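Local coordinates for hydrolase, haloacid dehalogenase-like family (Porphyromonas gingivalis, PDB 2I6X), which is predicted to be a hydrolase of the haloacid dehalogenase-like superfamily, although its physiological substrate is not known, at residues Phe95-Ser100 with Ala202-Leu207; Asp154-Met159 with Thr170-Asp175; His189-Cys192 with Gly196-Trp199. All coordinates share one frame; numbering follows the deposited sequence.

The three contacts belong to one Rossmann-like core built on a parallel five-stranded sheet. Contact 2 comes first along the chain, then contact 3; the two segments of contact 1 bracket both. Contact 1 pairs helices 92-101 and 200-207 on one face of the sheet. Contact 2 packs helix 153-163 on the opposite face. Contact 3 ties edge strand 189-191 to the loop leading into helix 200-207. Centres of contacts 1 and 3 are about 11 Å apart, those of 2 and 3 about 14 Å, and those of 1 and 2 about 18 Å. Strands 170-173 and 189-191 are sheet neighbours, so the last strand joins the core by backbone pairing and the last helix by side-chain contacts.

Contact 1 of 3, residues Phe95-Ser100 with Ala202-Leu207; sequences FDYIDS and AITRLL
Tyr97 and Thr204 are the nearest backbone pair between helix segments 95-100 and 202-207, which run nearly parallel, with axes 12.5 Å apart and an angle of 15° between them. That spacing is too wide for the backbones to meet closely. One long side chain bridges it. The CG of Tyr97 lies anti to the backbone N (chi1 174°), which sends the ring straight across toward the second helix, with its hydroxyl leading.

Both helices lie on the same face of the parallel sheet in the Rossmann-like HAD core. Helix 92-101 leads into strand 106-111, and helix 200-207 is the last helix of the chain.

The hydroxyl end settles among three side chains one helical turn apart or less. Tyr97 OH is 3.4 Å from Leu207 CD1, and the two side chains approach from opposite directions. Ile203 offers its CG2 branch at the edge of the ring, near the ring plane, with Tyr97 CE2 4.2 Å from Ile203 CG2. The other branch of Ile203 turns away, toward Ile173 on the sheet. Thr204 comes in at a slant: its OG1 lies 3.4 Å from Tyr97 OH and 3.7 Å from Tyr97 CZ. The clear hydrogen bond of Thr204 OG1 is to Ile200 O, one turn back in its own helix.

Beneath the Tyr97 bridge, Ile98 reaches Phe10 and Leu207 reaches Ile8, both on central strand 7-10. The ring of Tyr97 also touches Trp199, just ahead of helix 200-207.

Contact 2 of 3, residues Asp154-Met159 with Thr170-Asp175; sequences DIFLEM and TLFIDD
Phe156 and Phe172 form a T-shaped (edge-to-face) aromatic pair between helix 153-163 and strand 170-173. The ring centroids are 5.4 Å apart and the planes meet at 63°. Phe156 supplies the edge and Phe172 the face. Phe156 CE1 sits 3.8 Å above the plane of the Phe172 ring, offset toward the rim, over the Phe172 CE1-CZ side. A chi1 of 176° swings the Phe172 ring off the strand toward the helix.

The contact between the two segments is wholly apolar, and both rings are buried. Polar groups gather instead past the end of the strand. There Asp174 makes a salt bridge to Lys150. Asp174 and Asp175 both lie close to Asp11. This paired acidic sequence after a core strand is consistent with the fourth HAD motif, which in relatives takes part in magnesium binding.

Leu110 of strand 106-111 and Ala183 of helix 177-185 touch both rings. Phe172 also meets Val9 of strand 7-10, and Phe156 meets Thr182. The pair lies between the sheet and helices 153-163 and 177-185.

Contact 3 of 3, residues His189-Cys192 with Gly196-Trp199; sequences HTYC and GENW
Tyr191 and Glu197 both carry their side chains out opposite the backbone N at the first torsion (chi1 -176° for Tyr191), and the Glu197 chain is extended beyond CG. The two side chains meet from opposite directions. Tyr191 OH donates a hydrogen bond of 3.0 Å to Glu197 OE1. The hydroxyl comes to the syn side of that oxygen, 16° out of the carboxylate plane. Ring and carboxylate planes are turned 65° apart.

The other oxygen, Glu197 OE2, accepts a hydrogen bond from Asp194 N in the intervening loop. With a bond on each oxygen, the carboxylate ties the loop to the strand and its rotation is restrained.

Trp199 adds an apolar touch. Its CB lies 4.2 Å from Tyr191 CE2, while the indole leads away and donates a hydrogen bond from NE1 to Val15 O. Between Glu197 and Trp199, Asn198 OD1 caps Ile200 N at the start of helix 200-207. That helix folds back on Tyr191 through Ala202, Ile203 and Leu206.

This is the last strand-to-helix connection of a Rossmann-like HAD core, with edge strand 189-191 followed by a short loop and the last helix.

Contact 1 of 3, residues Phe95-Ser100 with Ala202-Leu207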
loop_
_atom_site.group_PDB
_atom_site.type_symbol
_atom_site.label_atom_id
_atom_site.label_comp_id
_atom_site.label_asym_id
_atom_site.label_seq_id
_atom_site.Cartn_x
_atom_site.Cartn_y
_atom_site.Cartn_z
ATOM N N PHE A 95 -8.659 10.548 3.067
ATOM C CA PHE A 95 -7.646 11.051 4.003
ATOM C C PHE A 95 -8.234 12.004 5.045
ATOM O O PHE A 95 -7.875 11.936 6.219
ATOM C CB PHE A 95 -6.455 11.671 3.272
ATOM C CG PHE A 95 -5.462 10.662 2.815
ATOM C CD1 PHE A 95 -4.558 10.093 3.722
ATOM C CD2 PHE A 95 -5.448 10.232 1.492
ATOM C CE1 PHE A 95 -3.609 9.126 3.301
ATOM C CE2 PHE A 95 -4.523 9.259 1.065
ATOM C CZ PHE A 95 -3.596 8.715 1.975
ATOM N N ASP A 96 -9.139 12.879 4.609
ATOM C CA ASP A 96 -9.887 13.721 5.530
ATOM C C ASP A 96 -10.630 12.898 6.585
ATOM O O ASP A 96 -10.586 13.232 7.767
ATOM C CB ASP A 96 -10.871 14.631 4.770
ATOM C CG ASP A 96 -10.195 15.859 4.193
ATOM O OD1 ASP A 96 -9.037 16.147 4.585
ATOM O OD2 ASP A 96 -10.810 16.550 3.358
ATOM N N TYR A 97 -11.290 11.823 6.144
ATOM C CA TYR A 97 -12.052 10.963 7.027
ATOM C C TYR A 97 -11.145 10.273 8.042
ATOM O O TYR A 97 -11.468 10.183 9.215
ATOM C CB TYR A 97 -12.849 9.923 6.241
ATOM C CG TYR A 97 -13.521 8.933 7.154
ATOM C CD1 TYR A 97 -14.515 9.349 8.056
ATOM C CD2 TYR A 97 -13.157 7.598 7.145
ATOM C CE1 TYR A 97 -15.126 8.441 8.934
ATOM C CE2 TYR A 97 -13.765 6.666 8.018
ATOM C CZ TYR A 97 -14.743 7.102 8.907
ATOM O OH TYR A 97 -15.348 6.209 9.753
ATOM N N ILE A 98 -10.013 9.788 7.568
ATOM C CA ILE A 98 -9.018 9.136 8.401
ATOM C C ILE A 98 -8.519 10.156 9.416
ATOM O O ILE A 98 -8.344 9.847 10.572
ATOM C CB ILE A 98 -7.869 8.563 7.514
ATOM C CG1 ILE A 98 -8.344 7.310 6.796
ATOM C CG2 ILE A 98 -6.609 8.204 8.301
ATOM C CD1 ILE A 98 -7.238 6.686 5.996
ATOM N N ASP A 99 -8.321 11.387 8.976
ATOM C CA ASP A 99 -7.851 12.420 9.869
ATOM C C ASP A 99 -8.824 12.675 11.026
ATOM O O ASP A 99 -8.391 13.004 12.140
ATOM C CB ASP A 99 -7.595 13.712 9.107
ATOM C CG ASP A 99 -6.808 14.710 9.932
ATOM O OD1 ASP A 99 -7.298 15.848 10.114
ATOM O OD2 ASP A 99 -5.713 14.333 10.433
ATOM N N SER A 100 -10.125 12.521 10.756
ATOM C CA SER A 100 -11.158 12.655 11.779
ATOM C C SER A 100 -11.148 11.501 12.773
ATOM O O SER A 100 -11.666 11.629 13.874
ATOM C CB SER A 100 -12.549 12.799 11.150
ATOM O OG SER A 100 -13.009 11.586 10.601
ATOM N N ALA A 202 -19.746 2.699 4.921
ATOM C CA ALA A 202 -19.695 1.326 5.455
ATOM C C ALA A 202 -18.757 1.182 6.656
ATOM O O ALA A 202 -19.067 0.477 7.624
ATOM C CB ALA A 202 -19.296 0.325 4.365
ATOM N N ILE A 203 -17.595 1.825 6.575
ATOM C CA ILE A 203 -16.648 1.815 7.691
ATOM C C ILE A 203 -17.210 2.607 8.909
ATOM O O ILE A 203 -17.138 2.124 10.043
ATOM C CB ILE A 203 -15.239 2.284 7.238
ATOM C CG1 ILE A 203 -14.639 1.335 6.183
ATOM C CG2 ILE A 203 -14.284 2.494 8.423
ATOM C CD1 ILE A 203 -14.684 -0.164 6.490
ATOM N N THR A 204 -17.793 3.786 8.662
ATOM C CA THR A 204 -18.452 4.609 9.697
ATOM C C THR A 204 -19.479 3.772 10.465
ATOM O O THR A 204 -19.701 3.985 11.668
ATOM C CB THR A 204 -19.171 5.851 9.076
ATOM O OG1 THR A 204 -18.297 6.512 8.154
ATOM C CG2 THR A 204 -19.613 6.858 10.142
ATOM N N ARG A 205 -20.097 2.829 9.745
ATOM C CA ARG A 205 -21.058 1.869 10.287
ATOM C C ARG A 205 -20.381 0.838 11.168
ATOM O O ARG A 205 -20.837 0.584 12.278
ATOM C CB ARG A 205 -21.778 1.138 9.151
ATOM C CG ARG A 205 -23.269 1.388 9.048
ATOM C CD ARG A 205 -24.056 0.149 9.498
ATOM N NE ARG A 205 -25.463 0.152 9.052
ATOM C CZ ARG A 205 -25.893 -0.364 7.899
ATOM N NH1 ARG A 205 -27.180 -0.324 7.589
ATOM N NH2 ARG A 205 -25.033 -0.932 7.052
ATOM N N LEU A 206 -19.306 0.232 10.667
ATOM C CA LEU A 206 -18.600 -0.795 11.421
ATOM C C LEU A 206 -18.127 -0.260 12.762
ATOM O O LEU A 206 -18.212 -0.959 13.769
ATOM C CB LEU A 206 -17.407 -1.366 10.639
ATOM C CG LEU A 206 -17.645 -2.272 9.423
ATOM C CD1 LEU A 206 -16.319 -2.796 8.898
ATOM C CD2 LEU A 206 -18.595 -3.443 9.700
ATOM N N LEU A 207 -17.653 0.984 12.768
ATOM C CA LEU A 207 -17.084 1.595 13.967
ATOM C C LEU A 207 -18.132 1.856 15.047
ATOM O O LEU A 207 -17.800 1.942 16.226
ATOM C CB LEU A 207 -16.311 2.870 13.612
ATOM C CG LEU A 207 -15.176 2.676 12.600
ATOM C CD1 LEU A 207 -14.550 4.009 12.242
ATOM C CD2 LEU A 207 -14.129 1.682 13.119
#

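Contact 2 of 3, residues Asp154-Met159 with Thr170-Asp175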
loop_
_atom_site.group_PDB
_atom_site.type_symbol
_atom_site.label_atom_id
_atom_site.label_comp_id
_atom_site.label_asym_id
_atom_site.label_seq_id
_atom_site.Cartn_x
_atom_site.Cartn_y
_atom_site.Cartn_z
ATOM N N ASP A 154 4.394 -13.081 8.714
ATOM C CA ASP A 154 5.479 -12.346 9.364
ATOM C C ASP A 154 5.276 -10.828 9.390
ATOM O O ASP A 154 5.550 -10.198 10.403
ATOM C CB ASP A 154 6.905 -12.771 8.945
ATOM C CG ASP A 154 7.203 -12.635 7.442
ATOM O OD1 ASP A 154 8.180 -13.316 7.027
ATOM O OD2 ASP A 154 6.533 -11.887 6.686
ATOM N N ILE A 155 4.740 -10.253 8.320
ATOM C CA ILE A 155 4.577 -8.797 8.281
ATOM C C ILE A 155 3.453 -8.349 9.254
ATOM O O ILE A 155 3.606 -7.356 9.967
ATOM C CB ILE A 155 4.397 -8.224 6.828
ATOM C CG1 ILE A 155 4.754 -6.712 6.817
ATOM C CG2 ILE A 155 2.969 -8.577 6.236
ATOM C CD1 ILE A 155 4.625 -5.959 5.458
ATOM N N PHE A 156 2.353 -9.095 9.303
ATOM C CA PHE A 156 1.334 -8.897 10.340
ATOM C C PHE A 156 1.891 -9.012 11.762
ATOM O O PHE A 156 1.534 -8.201 12.645
ATOM C CB PHE A 156 0.180 -9.871 10.154
ATOM C CG PHE A 156 -0.653 -9.594 8.909
ATOM C CD1 PHE A 156 -1.814 -8.830 8.989
ATOM C CD2 PHE A 156 -0.262 -10.091 7.670
ATOM C CE1 PHE A 156 -2.597 -8.569 7.844
ATOM C CE2 PHE A 156 -1.032 -9.841 6.493
ATOM C CZ PHE A 156 -2.198 -9.078 6.579
ATOM N N LEU A 157 2.750 -10.010 11.985
ATOM C CA LEU A 157 3.267 -10.257 13.316
ATOM C C LEU A 157 4.250 -9.166 13.796
ATOM O O LEU A 157 4.219 -8.774 14.966
ATOM C CB LEU A 157 3.864 -11.676 13.427
ATOM C CG LEU A 157 2.918 -12.868 13.141
ATOM C CD1 LEU A 157 3.653 -14.170 13.338
ATOM C CD2 LEU A 157 1.731 -12.886 14.042
ATOM N N GLU A 158 5.102 -8.676 12.893
ATOM C CA GLU A 158 5.975 -7.557 13.204
ATOM C C GLU A 158 5.134 -6.338 13.635
ATOM O O GLU A 158 5.402 -5.739 14.685
ATOM C CB GLU A 158 6.896 -7.228 12.025
ATOM C CG GLU A 158 8.006 -6.235 12.403
ATOM C CD GLU A 158 9.024 -5.962 11.287
ATOM O OE1 GLU A 158 9.278 -6.884 10.492
ATOM O OE2 GLU A 158 9.596 -4.843 11.214
HETATM N N MSE A 159 4.102 -6.025 12.840
HETATM C CA MSE A 159 3.136 -4.964 13.124
HETATM C C MSE A 159 2.478 -5.069 14.509
HETATM O O MSE A 159 2.484 -4.107 15.282
HETATM C CB MSE A 159 2.053 -4.908 12.036
HETATM C CG MSE A 159 0.934 -3.935 12.387
HETATM SE SE MSE A 159 -0.355 -3.632 10.951
HETATM C CE MSE A 159 -1.290 -5.368 11.075
ATOM N N THR A 170 -8.977 -4.842 16.291
ATOM C CA THR A 170 -8.451 -4.120 15.143
ATOM C C THR A 170 -9.282 -4.377 13.897
ATOM O O THR A 170 -9.617 -5.519 13.609
ATOM C CB THR A 170 -6.962 -4.501 14.884
ATOM O OG1 THR A 170 -6.218 -4.362 16.110
ATOM C CG2 THR A 170 -6.365 -3.619 13.834
ATOM N N LEU A 171 -9.609 -3.309 13.164
ATOM C CA LEU A 171 -10.271 -3.436 11.865
ATOM C C LEU A 171 -9.248 -3.278 10.740
ATOM O O LEU A 171 -8.537 -2.285 10.701
ATOM C CB LEU A 171 -11.408 -2.418 11.750
ATOM C CG LEU A 171 -12.155 -2.301 10.429
ATOM C CD1 LEU A 171 -12.855 -3.619 10.076
ATOM C CD2 LEU A 171 -13.161 -1.143 10.515
ATOM N N PHE A 172 -9.151 -4.272 9.854
ATOM C CA PHE A 172 -8.149 -4.295 8.756
ATOM C C PHE A 172 -8.843 -4.083 7.426
ATOM O O PHE A 172 -9.749 -4.844 7.066
ATOM C CB PHE A 172 -7.374 -5.628 8.771
ATOM C CG PHE A 172 -6.374 -5.802 7.611
ATOM C CD1 PHE A 172 -5.174 -5.083 7.580
ATOM C CD2 PHE A 172 -6.628 -6.712 6.578
ATOM C CE1 PHE A 172 -4.229 -5.253 6.514
ATOM C CE2 PHE A 172 -5.716 -6.900 5.529
ATOM C CZ PHE A 172 -4.505 -6.167 5.489
ATOM N N ILE A 173 -8.470 -3.015 6.711
ATOM C CA ILE A 173 -9.179 -2.614 5.477
ATOM C C ILE A 173 -8.231 -2.773 4.306
ATOM O O ILE A 173 -7.264 -2.006 4.151
ATOM C CB ILE A 173 -9.784 -1.192 5.591
ATOM C CG1 ILE A 173 -10.664 -1.075 6.845
ATOM C CG2 ILE A 173 -10.573 -0.793 4.295
ATOM C CD1 ILE A 173 -11.020 0.377 7.265
ATOM N N ASP A 174 -8.474 -3.806 3.498
ATOM C CA ASP A 174 -7.559 -4.160 2.394
ATOM C C ASP A 174 -8.383 -4.748 1.256
ATOM O O ASP A 174 -9.286 -5.515 1.505
ATOM C CB ASP A 174 -6.488 -5.152 2.864
ATOM C CG ASP A 174 -5.261 -5.240 1.928
ATOM O OD1 ASP A 174 -5.414 -5.249 0.693
ATOM O OD2 ASP A 174 -4.108 -5.339 2.425
ATOM N N ASP A 175 -8.055 -4.377 0.023
ATOM C CA ASP A 175 -8.778 -4.800 -1.169
ATOM C C ASP A 175 -8.214 -6.104 -1.707
ATOM O O ASP A 175 -8.750 -6.668 -2.663
ATOM C CB ASP A 175 -8.686 -3.703 -2.268
ATOM C CG ASP A 175 -7.212 -3.381 -2.679
ATOM O OD1 ASP A 175 -6.315 -3.205 -1.789
ATOM O OD2 ASP A 175 -6.964 -3.296 -3.907
#

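Contact 3 of 3, residues His189-Cys192 with Gly196-Trp199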
loop_
_atom_site.group_PDB
_atom_site.type_symbol
_atom_site.label_atom_id
_atom_site.label_comp_id
_atom_site.label_asym_id
_atom_site.label_seq_id
_atom_site.Cartn_x
_atom_site.Cartn_y
_atom_site.Cartn_z
ATOM N N HIS A 189 -10.689 -8.255 12.603
ATOM C CA HIS A 189 -11.867 -7.808 11.847
ATOM C C HIS A 189 -11.376 -7.309 10.509
ATOM O O HIS A 189 -10.344 -6.647 10.444
ATOM C CB HIS A 189 -12.626 -6.712 12.590
ATOM C CG HIS A 189 -13.119 -7.169 13.921
ATOM N ND1 HIS A 189 -14.277 -7.904 14.067
ATOM C CD2 HIS A 189 -12.565 -7.086 15.155
ATOM C CE1 HIS A 189 -14.433 -8.227 15.341
ATOM N NE2 HIS A 189 -13.412 -7.737 16.024
ATOM N N THR A 190 -12.074 -7.686 9.442
ATOM C CA THR A 190 -11.638 -7.277 8.114
ATOM C C THR A 190 -12.765 -6.602 7.359
ATOM O O THR A 190 -13.951 -6.808 7.660
ATOM C CB THR A 190 -11.045 -8.442 7.243
ATOM O OG1 THR A 190 -12.038 -9.451 7.031
ATOM C CG2 THR A 190 -9.780 -9.063 7.871
ATOM N N TYR A 191 -12.378 -5.761 6.411
ATOM C CA TYR A 191 -13.306 -5.264 5.391
ATOM C C TYR A 191 -12.556 -5.207 4.057
ATOM O O TYR A 191 -11.427 -4.768 4.025
ATOM C CB TYR A 191 -13.892 -3.904 5.761
ATOM C CG TYR A 191 -14.916 -3.455 4.748
ATOM C CD1 TYR A 191 -16.243 -3.878 4.840
ATOM C CD2 TYR A 191 -14.555 -2.625 3.677
ATOM C CE1 TYR A 191 -17.176 -3.491 3.906
ATOM C CE2 TYR A 191 -15.472 -2.235 2.736
ATOM C CZ TYR A 191 -16.785 -2.667 2.851
ATOM O OH TYR A 191 -17.722 -2.273 1.918
ATOM N N CYS A 192 -13.175 -5.702 2.984
ATOM C CA CYS A 192 -12.520 -5.812 1.673
ATOM C C CYS A 192 -13.225 -4.910 0.667
ATOM O O CYS A 192 -14.182 -5.321 0.013
ATOM C CB CYS A 192 -12.487 -7.258 1.158
ATOM S SG CYS A 192 -11.319 -7.524 -0.239
ATOM N N GLY A 196 -11.339 1.655 -5.732
ATOM C CA GLY A 196 -12.173 2.786 -6.128
ATOM C C GLY A 196 -13.527 2.938 -5.429
ATOM O O GLY A 196 -14.279 3.881 -5.713
ATOM N N GLU A 197 -13.850 2.032 -4.509
ATOM C CA GLU A 197 -15.123 2.110 -3.782
ATOM C C GLU A 197 -15.106 3.248 -2.740
ATOM O O GLU A 197 -14.098 3.427 -2.052
ATOM C CB GLU A 197 -15.361 0.776 -3.080
ATOM C CG GLU A 197 -16.771 0.571 -2.512
ATOM C CD GLU A 197 -16.852 -0.713 -1.676
ATOM O OE1 GLU A 197 -17.609 -0.742 -0.667
ATOM O OE2 GLU A 197 -16.132 -1.687 -2.012
ATOM N N ASN A 198 -16.204 3.994 -2.600
ATOM C CA ASN A 198 -16.340 4.881 -1.436
ATOM C C ASN A 198 -16.810 4.130 -0.218
ATOM O O ASN A 198 -18.015 3.922 -0.039
ATOM C CB ASN A 198 -17.283 6.084 -1.623
ATOM C CG ASN A 198 -17.295 6.989 -0.356
ATOM O OD1 ASN A 198 -16.336 6.948 0.446
ATOM N ND2 ASN A 198 -18.356 7.780 -0.167
ATOM N N TRP A 199 -15.868 3.772 0.640
ATOM C CA TRP A 199 -16.177 2.914 1.776
ATOM C C TRP A 199 -16.440 3.671 3.068
ATOM O O TRP A 199 -16.643 3.045 4.097
ATOM C CB TRP A 199 -15.058 1.902 2.008
ATOM C CG TRP A 199 -13.650 2.474 1.957
ATOM C CD1 TRP A 199 -12.722 2.240 0.982
ATOM C CD2 TRP A 199 -13.023 3.343 2.913
ATOM N NE1 TRP A 199 -11.560 2.909 1.260
ATOM C CE2 TRP A 199 -11.704 3.583 2.448
ATOM C CE3 TRP A 199 -13.439 3.950 4.105
ATOM C CZ2 TRP A 199 -10.788 4.419 3.147
ATOM C CZ3 TRP A 199 -12.547 4.774 4.796
ATOM C CH2 TRP A 199 -11.235 5.012 4.306
#